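Local coordinates for DUF1955 domain-containing protein (Sulfolobus tokodaii, PDB 1WY6) that is of unknown function but folds as an all-helical repeat protein of a hyperthermophilic archaeon, at residues Y57-Q60 against V61-K64; D99-I103 against Q104-D108. One frame throughout, in Å; residues are numbered along the deposited sequence.

Contact 1: residues Y57-Q60 against V61-K64; sequences YMFQ and VLDK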
# COMPACT_ATOMS: atom_id res chain seq x y z
N TYR A 57 11.67 4.27 1.15
CA TYR A 57 12.07 3.63 -0.11
C TYR A 57 11.01 2.80 -0.82
O TYR A 57 11.08 2.61 -2.04
CB TYR A 57 13.27 2.70 0.14
CG TYR A 57 14.40 3.28 0.96
CD1 TYR A 57 14.92 4.54 0.68
CD2 TYR A 57 14.97 2.55 2.01
CE1 TYR A 57 15.98 5.08 1.43
CE2 TYR A 57 16.03 3.07 2.76
CZ TYR A 57 16.53 4.33 2.46
OH TYR A 57 17.55 4.86 3.21
N MET A 58 10.05 2.28 -0.07
CA MET A 58 9.01 1.42 -0.62
C MET A 58 8.51 1.81 -2.01
O MET A 58 8.54 1.00 -2.93
CB MET A 58 7.82 1.33 0.33
CG MET A 58 6.70 0.43 -0.19
SD MET A 58 5.35 0.17 0.97
CE MET A 58 6.03 -1.12 1.99
N PHE A 59 8.07 3.05 -2.18
CA PHE A 59 7.54 3.47 -3.46
C PHE A 59 8.57 3.56 -4.59
O PHE A 59 8.24 3.31 -5.74
CB PHE A 59 6.78 4.79 -3.28
CG PHE A 59 5.64 4.67 -2.29
CD1 PHE A 59 5.51 5.57 -1.24
CD2 PHE A 59 4.72 3.63 -2.40
CE1 PHE A 59 4.49 5.42 -0.29
CE2 PHE A 59 3.70 3.47 -1.47
CZ PHE A 59 3.58 4.36 -0.41
N GLN A 60 9.81 3.91 -4.26
CA GLN A 60 10.88 3.98 -5.27
C GLN A 60 11.10 2.56 -5.81
O GLN A 60 11.32 2.36 -7.01
CB GLN A 60 12.19 4.46 -4.65
CG GLN A 60 12.18 5.89 -4.12
CD GLN A 60 13.43 6.20 -3.31
OE1 GLN A 60 14.55 5.88 -3.72
NE2 GLN A 60 13.24 6.83 -2.16
N VAL A 61 11.06 1.59 -4.91
CA VAL A 61 11.23 0.20 -5.28
C VAL A 61 10.08 -0.25 -6.16
O VAL A 61 10.30 -0.82 -7.23
CB VAL A 61 11.29 -0.72 -4.05
CG1 VAL A 61 11.32 -2.17 -4.51
CG2 VAL A 61 12.52 -0.39 -3.21
N LEU A 62 8.85 -0.00 -5.71
CA LEU A 62 7.66 -0.40 -6.47
C LEU A 62 7.61 0.22 -7.87
O LEU A 62 7.19 -0.44 -8.82
CB LEU A 62 6.39 -0.03 -5.70
CG LEU A 62 6.08 -0.89 -4.47
CD1 LEU A 62 4.82 -0.38 -3.79
CD2 LEU A 62 5.90 -2.35 -4.91
N ASP A 63 8.03 1.48 -7.98
CA ASP A 63 8.05 2.18 -9.27
C ASP A 63 8.98 1.46 -10.25
O ASP A 63 8.75 1.45 -11.45
CB ASP A 63 8.56 3.61 -9.08
CG ASP A 63 7.51 4.55 -8.53
OD1 ASP A 63 7.90 5.64 -8.08
OD2 ASP A 63 6.31 4.22 -8.56
N LYS A 64 10.04 0.85 -9.73
CA LYS A 64 10.99 0.18 -10.61
C LYS A 64 10.69 -1.27 -10.89
O LYS A 64 10.79 -1.72 -12.03
CB LYS A 64 12.40 0.30 -10.03
CG LYS A 64 13.05 1.65 -10.25
CD LYS A 64 14.37 1.74 -9.50
CE LYS A 64 15.24 2.87 -10.04
NZ LYS A 64 14.47 4.13 -10.22
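Tyr57 O, Met58 O and Phe59 O accept the backbone N-H groups of Val61, Leu62 and Asp63, the i to i+4 pattern of an alpha helix, here within helix 55-65. The first bond is 3.0 Å from Val61 N to Tyr57 O and fairly straight, with an N-H...O angle of 163°. The last of the series, Lys64 N to Gln60 O, is weak at 3.4 Å. Met58 and Leu62 lie side by side, one turn apart, and point the same way. CG of Met58 meets CD1 of Leu62 at 4.1 Å. The same CD1 approaches the Phe59 ring obliquely, 4.2 Å from CD2. One methyl of Leu62 thus touches both Met58 and Phe59. With CG opposite the backbone N (chi1 -179°), the Met58 chain runs alongside Leu62; it bends at chi3. Val61 turns to another side of the helix and lays CG2 3.5 Å from Tyr57 O. Asp63 CG lies 3.1 Å from Phe59 O without a bond to it; OD2 is instead hydrogen-bonded to His93. Met58 and Phe59 also rest on Val80 and Cys83 of helix 78-86, Leu62 reaches Leu50 of helix 44-52, and Val61 touches Ile23 of helix 23-36. The chemistry is that of an amphipathic helix: apolar side chains join it to its neighbours, while Gln60, Asp63 and Lys64 lie at the exposed surface.

Contact 2: residues D99-I103 against Q104-D108; sequences DILVI and QGKRD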
# COMPACT_ATOMS: atom_id res chain seq x y z
N ASP A 99 -7.54 -1.38 -3.25
CA ASP A 99 -8.47 -2.15 -4.07
C ASP A 99 -8.27 -3.63 -3.84
O ASP A 99 -9.25 -4.38 -3.73
CB ASP A 99 -8.29 -1.82 -5.56
CG ASP A 99 -8.64 -0.37 -5.89
OD1 ASP A 99 -9.37 0.27 -5.11
OD2 ASP A 99 -8.18 0.14 -6.94
N ILE A 100 -7.02 -4.07 -3.75
CA ILE A 100 -6.74 -5.49 -3.51
C ILE A 100 -7.19 -5.90 -2.11
O ILE A 100 -7.71 -7.00 -1.92
CB ILE A 100 -5.23 -5.79 -3.69
CG1 ILE A 100 -4.87 -5.67 -5.18
CG2 ILE A 100 -4.92 -7.18 -3.18
CD1 ILE A 100 -3.38 -5.61 -5.44
N LEU A 101 -7.00 -5.02 -1.12
CA LEU A 101 -7.44 -5.34 0.23
C LEU A 101 -8.96 -5.54 0.26
O LEU A 101 -9.45 -6.46 0.89
CB LEU A 101 -7.05 -4.24 1.22
CG LEU A 101 -5.56 -4.10 1.53
CD1 LEU A 101 -5.34 -2.96 2.50
CD2 LEU A 101 -5.03 -5.41 2.11
N VAL A 102 -9.69 -4.69 -0.45
CA VAL A 102 -11.14 -4.81 -0.51
C VAL A 102 -11.54 -6.14 -1.15
O VAL A 102 -12.40 -6.86 -0.65
CB VAL A 102 -11.78 -3.67 -1.35
CG1 VAL A 102 -13.29 -3.84 -1.38
CG2 VAL A 102 -11.42 -2.31 -0.77
N ILE A 103 -10.88 -6.45 -2.27
CA ILE A 103 -11.14 -7.66 -3.04
C ILE A 103 -10.76 -8.93 -2.28
O ILE A 103 -11.29 -10.01 -2.55
CB ILE A 103 -10.36 -7.59 -4.37
CG1 ILE A 103 -10.89 -6.43 -5.20
CG2 ILE A 103 -10.51 -8.89 -5.14
CD1 ILE A 103 -10.13 -6.23 -6.53
N GLN A 104 -9.82 -8.80 -1.35
CA GLN A 104 -9.39 -9.93 -0.54
C GLN A 104 -10.34 -10.04 0.64
O GLN A 104 -10.31 -11.02 1.39
CB GLN A 104 -7.96 -9.71 -0.05
CG GLN A 104 -6.89 -9.95 -1.10
CD GLN A 104 -5.51 -9.57 -0.62
OE1 GLN A 104 -4.50 -9.89 -1.26
NE2 GLN A 104 -5.44 -8.88 0.51
N GLY A 105 -11.19 -9.03 0.80
CA GLY A 105 -12.15 -9.01 1.89
C GLY A 105 -11.47 -8.80 3.23
O GLY A 105 -11.97 -9.25 4.26
N LYS A 106 -10.32 -8.11 3.22
CA LYS A 106 -9.59 -7.85 4.45
C LYS A 106 -10.10 -6.59 5.14
O LYS A 106 -9.39 -5.59 5.26
CB LYS A 106 -8.09 -7.74 4.16
CG LYS A 106 -7.46 -9.07 3.80
CD LYS A 106 -5.96 -8.95 3.55
CE LYS A 106 -5.38 -10.30 3.14
NZ LYS A 106 -5.43 -11.30 4.24
N ARG A 107 -11.35 -6.68 5.57
CA ARG A 107 -12.04 -5.60 6.26
C ARG A 107 -11.30 -5.21 7.52
O ARG A 107 -11.25 -4.04 7.90
CB ARG A 107 -13.46 -6.06 6.61
CG ARG A 107 -14.26 -5.12 7.50
CD ARG A 107 -15.65 -5.70 7.75
NE ARG A 107 -16.49 -4.88 8.62
CZ ARG A 107 -16.85 -3.64 8.34
NH1 ARG A 107 -16.44 -3.06 7.22
NH2 ARG A 107 -17.64 -2.98 9.18
N ASP A 108 -10.71 -6.22 8.17
CA ASP A 108 -9.95 -6.02 9.40
C ASP A 108 -8.79 -5.06 9.19
O ASP A 108 -8.60 -4.14 9.98
CB ASP A 108 -9.44 -7.38 9.92
CG ASP A 108 -8.51 -8.08 8.93
OD1 ASP A 108 -8.71 -7.95 7.71
OD2 ASP A 108 -7.58 -8.78 9.39
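Leu101 O is held by two N-H groups of the turn that ends helix 92-103. Lys106 N gives the stronger bond, 3.0 Å to Leu101 O, and Gln104 N adds a weak one at 3.3 Å. Gln104 N also binds Ile100 O at 2.8 Å. Gly105 N is hydrogen-bonded to Val102 O at 2.9 Å, from above the carbonyl plane. This is a Schellman motif, and Gly105 has the positive phi (70°) that such a C-terminal turn needs. The Gln104 side chain folds back over the last turn. With chi1 at -77° its CG sits beside the backbone N, 3.2 Å from Ile100 O, and the extended chain carries the amide to CG2 of Ile100. Cut back to an alanine here, the chain would probably leave Ile100 CG2 without its cover. Lys106 crosses Leu101 at about a right angle, its CD 3.9 Å from Leu101 CD2. Lys106 is also the N-cap residue of helix 107-117. Leu101 and Val102 both touch Leu110 of that helix. The chemistry implies a tight turn: backbone bonds take up the carbonyls of Ile100, Leu101 and Val102, and Leu101 CD2 packs with the aliphatic part of Lys106 beside it.

How the contacts relate
From the N terminus, the chain reaches contact 1 first, inside helix 55-65. It closes no loop there and lies within a single helix. The chain then runs through helix 78-86 into helix 92-103, whose end forms contact 2. There a short turn connects helix 92-103 to helix 107-117. The two contacts are in series; they neither nest nor cross. The centres of contact 1 and contact 2 are about 22 Å apart, on opposite sides of the chain's centre. The nearest atoms of contact 1 and contact 2 are about 10 Å apart. Contact 1 belongs to packing with helices 23-36, 44-52 and 78-86. Contact 2 joins consecutive helices, and Val102 continues the packing to helix 125-137.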